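Local coordinates for protein 3-dehydroshikimate dehydratase (Pseudomonas putida, PDB 5HMQ) that converts 3-dehydroshikimate to protocatechuate with loss of water, using a divalent metal cation, in quinate and shikimate degradation, at residues C[158-170]-C[187-199]. Sequence-based numbering, arbitrary orientation.
Sequences DHPALGVILDSFH and DKIFFVQMADAPI. With MG (magnesium ion), chain K.
Lys188 NZ is gripped by three oxygens. It donates to Leu162 O at 2.9 Å, more weakly to His159 O, and to a water that also bonds Pro160 O. The lysine chain reaches them by bending at chi2 and chi3 (-48° and -65°). Next to it, one face of the Phe190 ring covers Gly163, whose CA lies 3.5 Å from the ring centroid, a CH-pi contact. Parallel strands 162-167 and 189-194 then pair through backbone bonds. Val164 pairs with Ile189 but Ile165 with Phe191, so Phe190 is the extra residue of a beta bulge. Ile165 CG1 packs alongside Phe191 CB at 3.6 Å. At the C-terminal ends, Asp167 OD2 and Gln193 OE1 bind the magnesium ion at 2.1 and 2.0 Å, their carboxylate and amide planes turned 81° apart. Arg212 also bonds Asp167 OD2, and Glu32 holds Gln193 NE2, which should fix the amide's rotation. Asp167 is the N-cap of helix 168-172: its OD1 accepts weak bonds from Phe169 N and His170 N. Just past the strand ends, Ala195 N donates to Ser168 OG at 2.6 Å. Glu136, Glu241 and two waters complete the catalytic metal site, placed at the C-terminal strand ends as is usual for a TIM barrel of the xylose isomerase-like type.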
loop_
_atom_site.group_PDB
_atom_site.type_symbol
_atom_site.label_atom_id
_atom_site.label_comp_id
_atom_site.label_asym_id
_atom_site.label_seq_id
_atom_site.Cartn_x
_atom_site.Cartn_y
_atom_site.Cartn_z
ATOM N N ASP C 158 -32.532 -30.175 13.119
ATOM C CA ASP C 158 -33.113 -31.041 12.090
ATOM C C ASP C 158 -34.167 -30.306 11.257
ATOM O O ASP C 158 -35.342 -30.676 11.217
ATOM C CB ASP C 158 -33.694 -32.310 12.723
ATOM C CG ASP C 158 -34.056 -33.362 11.694
ATOM O OD1 ASP C 158 -33.378 -33.430 10.645
ATOM O OD2 ASP C 158 -35.019 -34.123 11.936
ATOM N N HIS C 159 -33.726 -29.243 10.591
ATOM C CA HIS C 159 -34.601 -28.476 9.718
ATOM C C HIS C 159 -33.879 -28.258 8.395
ATOM O O HIS C 159 -32.709 -27.835 8.392
ATOM C CB HIS C 159 -34.981 -27.137 10.363
ATOM C CG HIS C 159 -36.151 -26.463 9.718
ATOM N ND1 HIS C 159 -36.089 -25.901 8.462
ATOM C CD2 HIS C 159 -37.416 -26.262 10.158
ATOM C CE1 HIS C 159 -37.265 -25.382 8.155
ATOM N NE2 HIS C 159 -38.087 -25.588 9.168
ATOM N N PRO C 160 -34.528 -28.519 7.256
ATOM C CA PRO C 160 -33.822 -28.412 5.968
ATOM C C PRO C 160 -33.363 -27.004 5.631
ATOM O O PRO C 160 -32.475 -26.846 4.782
ATOM C CB PRO C 160 -34.859 -28.922 4.957
ATOM C CG PRO C 160 -36.176 -28.706 5.626
ATOM C CD PRO C 160 -35.926 -28.952 7.086
ATOM N N ALA C 161 -33.935 -25.980 6.254
ATOM C CA ALA C 161 -33.544 -24.603 5.997
ATOM C C ALA C 161 -32.415 -24.124 6.903
ATOM O O ALA C 161 -32.040 -22.951 6.829
ATOM C CB ALA C 161 -34.753 -23.675 6.151
ATOM N N LEU C 162 -31.863 -24.995 7.747
ATOM C CA LEU C 162 -30.798 -24.629 8.672
ATOM C C LEU C 162 -29.595 -25.525 8.418
ATOM O O LEU C 162 -29.697 -26.753 8.515
ATOM C CB LEU C 162 -31.264 -24.752 10.124
ATOM C CG LEU C 162 -30.160 -24.700 11.183
ATOM C CD1 LEU C 162 -29.519 -23.319 11.233
ATOM C CD2 LEU C 162 -30.704 -25.083 12.544
ATOM N N GLY C 163 -28.458 -24.912 8.100
ATOM C CA GLY C 163 -27.273 -25.666 7.747
ATOM C C GLY C 163 -26.002 -25.159 8.399
ATOM O O GLY C 163 -26.039 -24.256 9.238
ATOM N N VAL C 164 -24.874 -25.748 8.023
ATOM C CA VAL C 164 -23.573 -25.417 8.589
ATOM C C VAL C 164 -22.808 -24.541 7.606
ATOM O O VAL C 164 -22.825 -24.788 6.392
ATOM C CB VAL C 164 -22.782 -26.697 8.924
ATOM C CG1 VAL C 164 -21.383 -26.353 9.423
ATOM C CG2 VAL C 164 -23.534 -27.520 9.960
ATOM N N ILE C 165 -22.144 -23.513 8.125
ATOM C CA ILE C 165 -21.195 -22.716 7.358
ATOM C C ILE C 165 -19.816 -22.926 7.967
ATOM O O ILE C 165 -19.646 -22.798 9.185
ATOM C CB ILE C 165 -21.572 -21.223 7.340
ATOM C CG1 ILE C 165 -22.796 -20.996 6.448
ATOM C CG2 ILE C 165 -20.390 -20.376 6.872
ATOM C CD1 ILE C 165 -23.083 -19.538 6.149
ATOM N N LEU C 166 -18.841 -23.256 7.122
ATOM C CA LEU C 166 -17.485 -23.553 7.559
ATOM C C LEU C 166 -16.546 -22.423 7.159
ATOM O O LEU C 166 -16.613 -21.912 6.037
ATOM C CB LEU C 166 -16.989 -24.876 6.967
ATOM C CG LEU C 166 -17.774 -26.133 7.346
ATOM C CD1 LEU C 166 -17.308 -27.330 6.529
ATOM C CD2 LEU C 166 -17.646 -26.418 8.834
ATOM N N ASP C 167 -15.661 -22.055 8.083
ATOM C CA ASP C 167 -14.702 -20.971 7.899
ATOM C C ASP C 167 -13.331 -21.499 8.291
ATOM O O ASP C 167 -13.106 -21.832 9.459
ATOM C CB ASP C 167 -15.091 -19.752 8.746
ATOM C CG ASP C 167 -14.156 -18.566 8.557
ATOM O OD1 ASP C 167 -12.920 -18.738 8.619
ATOM O OD2 ASP C 167 -14.667 -17.443 8.357
ATOM N N SER C 168 -12.417 -21.563 7.319
ATOM C CA SER C 168 -11.131 -22.214 7.555
ATOM C C SER C 168 -10.336 -21.528 8.659
ATOM O O SER C 168 -9.619 -22.202 9.407
ATOM C CB SER C 168 -10.313 -22.259 6.263
ATOM O OG SER C 168 -10.008 -20.957 5.801
ATOM N N PHE C 169 -10.450 -20.206 8.795
ATOM C CA PHE C 169 -9.690 -19.534 9.844
ATOM C C PHE C 169 -10.218 -19.898 11.225
ATOM O O PHE C 169 -9.440 -20.218 12.130
ATOM C CB PHE C 169 -9.708 -18.016 9.660
ATOM C CG PHE C 169 -8.916 -17.288 10.713
ATOM C CD1 PHE C 169 -9.481 -16.978 11.943
ATOM C CD2 PHE C 169 -7.592 -16.949 10.489
ATOM C CE1 PHE C 169 -8.745 -16.343 12.918
ATOM C CE2 PHE C 169 -6.854 -16.302 11.461
ATOM C CZ PHE C 169 -7.433 -15.996 12.675
ATOM N N HIS C 170 -11.539 -19.839 11.413
ATOM C CA HIS C 170 -12.107 -20.106 12.732
ATOM C C HIS C 170 -11.785 -21.516 13.205
ATOM O O HIS C 170 -11.648 -21.750 14.411
ATOM C CB HIS C 170 -13.621 -19.884 12.712
ATOM C CG HIS C 170 -14.021 -18.447 12.582
ATOM N ND1 HIS C 170 -13.602 -17.473 13.465
ATOM C CD2 HIS C 170 -14.804 -17.817 11.674
ATOM C CE1 HIS C 170 -14.110 -16.308 13.106
ATOM N NE2 HIS C 170 -14.842 -16.489 12.022
ATOM N N ASP C 187 -25.234 -32.230 2.108
ATOM C CA ASP C 187 -26.310 -31.270 1.909
ATOM C C ASP C 187 -26.602 -30.428 3.147
ATOM O O ASP C 187 -27.368 -29.462 3.049
ATOM C CB ASP C 187 -27.588 -31.994 1.471
ATOM C CG ASP C 187 -28.139 -32.912 2.546
ATOM O OD1 ASP C 187 -27.353 -33.384 3.394
ATOM O OD2 ASP C 187 -29.362 -33.156 2.554
ATOM N N LYS C 188 -26.015 -30.756 4.297
ATOM C CA LYS C 188 -26.164 -29.934 5.492
ATOM C C LYS C 188 -25.083 -28.867 5.617
ATOM O O LYS C 188 -25.156 -28.036 6.529
ATOM C CB LYS C 188 -26.180 -30.811 6.750
ATOM C CG LYS C 188 -27.356 -31.780 6.812
ATOM C CD LYS C 188 -28.688 -31.092 6.504
ATOM C CE LYS C 188 -29.053 -30.052 7.558
ATOM N NZ LYS C 188 -30.298 -29.317 7.210
ATOM N N ILE C 189 -24.083 -28.880 4.743
ATOM C CA ILE C 189 -23.103 -27.805 4.658
ATOM C C ILE C 189 -23.611 -26.810 3.623
ATOM O O ILE C 189 -23.803 -27.166 2.455
ATOM C CB ILE C 189 -21.715 -28.344 4.275
ATOM C CG1 ILE C 189 -21.224 -29.349 5.318
ATOM C CG2 ILE C 189 -20.722 -27.206 4.122
ATOM C CD1 ILE C 189 -19.980 -30.109 4.894
ATOM N N PHE C 190 -23.853 -25.571 4.050
ATOM C CA PHE C 190 -24.436 -24.568 3.169
ATOM C C PHE C 190 -23.417 -23.638 2.526
ATOM O O PHE C 190 -23.711 -23.071 1.467
ATOM C CB PHE C 190 -25.465 -23.718 3.925
ATOM C CG PHE C 190 -26.776 -24.413 4.167
ATOM C CD1 PHE C 190 -26.974 -25.724 3.753
ATOM C CD2 PHE C 190 -27.820 -23.747 4.790
ATOM C CE1 PHE C 190 -28.186 -26.358 3.971
ATOM C CE2 PHE C 190 -29.035 -24.377 5.007
ATOM C CZ PHE C 190 -29.218 -25.685 4.600
ATOM N N PHE C 191 -22.236 -23.474 3.115
ATOM C CA PHE C 191 -21.310 -22.465 2.618
ATOM C C PHE C 191 -19.931 -22.723 3.207
ATOM O O PHE C 191 -19.807 -23.185 4.344
ATOM C CB PHE C 191 -21.786 -21.053 2.983
ATOM C CG PHE C 191 -21.379 -20.002 1.996
ATOM C CD1 PHE C 191 -22.137 -19.774 0.860
ATOM C CD2 PHE C 191 -20.239 -19.245 2.199
ATOM C CE1 PHE C 191 -21.770 -18.807 -0.052
ATOM C CE2 PHE C 191 -19.867 -18.275 1.291
ATOM C CZ PHE C 191 -20.630 -18.057 0.161
ATOM N N VAL C 192 -18.902 -22.410 2.426
ATOM C CA VAL C 192 -17.514 -22.597 2.835
ATOM C C VAL C 192 -16.760 -21.303 2.569
ATOM O O VAL C 192 -16.739 -20.816 1.432
ATOM C CB VAL C 192 -16.845 -23.772 2.099
ATOM C CG1 VAL C 192 -15.357 -23.830 2.432
ATOM C CG2 VAL C 192 -17.523 -25.084 2.456
ATOM N N GLN C 193 -16.149 -20.749 3.612
ATOM C CA GLN C 193 -15.311 -19.561 3.511
ATOM C C GLN C 193 -13.861 -19.969 3.722
ATOM O O GLN C 193 -13.516 -20.517 4.775
ATOM C CB GLN C 193 -15.713 -18.507 4.542
ATOM C CG GLN C 193 -17.121 -17.968 4.401
ATOM C CD GLN C 193 -17.459 -16.989 5.503
ATOM O OE1 GLN C 193 -17.014 -17.150 6.640
ATOM N NE2 GLN C 193 -18.237 -15.962 5.175
HETATM N N MSE C 194 -13.018 -19.703 2.731
HETATM C CA MSE C 194 -11.590 -19.949 2.880
HETATM C C MSE C 194 -10.886 -18.668 3.307
HETATM O O MSE C 194 -11.114 -17.606 2.730
HETATM C CB MSE C 194 -10.983 -20.475 1.578
HETATM C CG MSE C 194 -11.650 -21.728 1.038
HETATM SE SE MSE C 194 -11.679 -23.232 2.283
HETATM C CE MSE C 194 -9.760 -23.495 2.524
ATOM N N ALA C 195 -10.039 -18.771 4.328
ATOM C CA ALA C 195 -9.241 -17.637 4.782
ATOM C C ALA C 195 -7.936 -18.171 5.346
ATOM O O ALA C 195 -7.950 -18.952 6.302
ATOM C CB ALA C 195 -9.989 -16.818 5.836
ATOM N N ASP C 196 -6.818 -17.721 4.790
ATOM C CA ASP C 196 -5.502 -18.114 5.265
ATOM C C ASP C 196 -4.959 -17.053 6.216
ATOM O O ASP C 196 -5.489 -15.943 6.317
ATOM C CB ASP C 196 -4.554 -18.329 4.080
ATOM C CG ASP C 196 -3.412 -19.271 4.406
ATOM O OD1 ASP C 196 -3.289 -19.672 5.581
ATOM O OD2 ASP C 196 -2.641 -19.616 3.484
ATOM N N ALA C 197 -3.879 -17.406 6.919
ATOM C CA ALA C 197 -3.275 -16.504 7.895
ATOM C C ALA C 197 -1.920 -17.025 8.357
ATOM O O ALA C 197 -1.677 -18.241 8.333
ATOM C CB ALA C 197 -4.195 -16.321 9.103
ATOM N N PRO C 198 -1.016 -16.148 8.787
ATOM C CA PRO C 198 0.184 -16.619 9.482
ATOM C C PRO C 198 -0.172 -17.178 10.849
ATOM O O PRO C 198 -1.132 -16.746 11.491
ATOM C CB PRO C 198 1.042 -15.355 9.602
ATOM C CG PRO C 198 0.046 -14.246 9.621
ATOM C CD PRO C 198 -1.048 -14.679 8.680
ATOM N N ILE C 199 0.611 -18.159 11.290
ATOM C CA ILE C 199 0.412 -18.742 12.612
ATOM C C ILE C 199 1.018 -17.797 13.643
ATOM O O ILE C 199 2.233 -17.571 13.658
ATOM C CB ILE C 199 1.035 -20.141 12.710
ATOM C CG1 ILE C 199 0.463 -21.058 11.630
ATOM C CG2 ILE C 199 0.757 -20.734 14.079
ATOM C CD1 ILE C 199 -1.049 -21.154 11.626
HETATM MG MG MG K . -16.425 -16.296 8.397
HETATM O O HOH W 1 -30.591 -29.028 4.478
HETATM O O HOH W 2 -15.958 -15.226 9.995
HETATM O O HOH W 3 -18.094 -15.152 8.257
#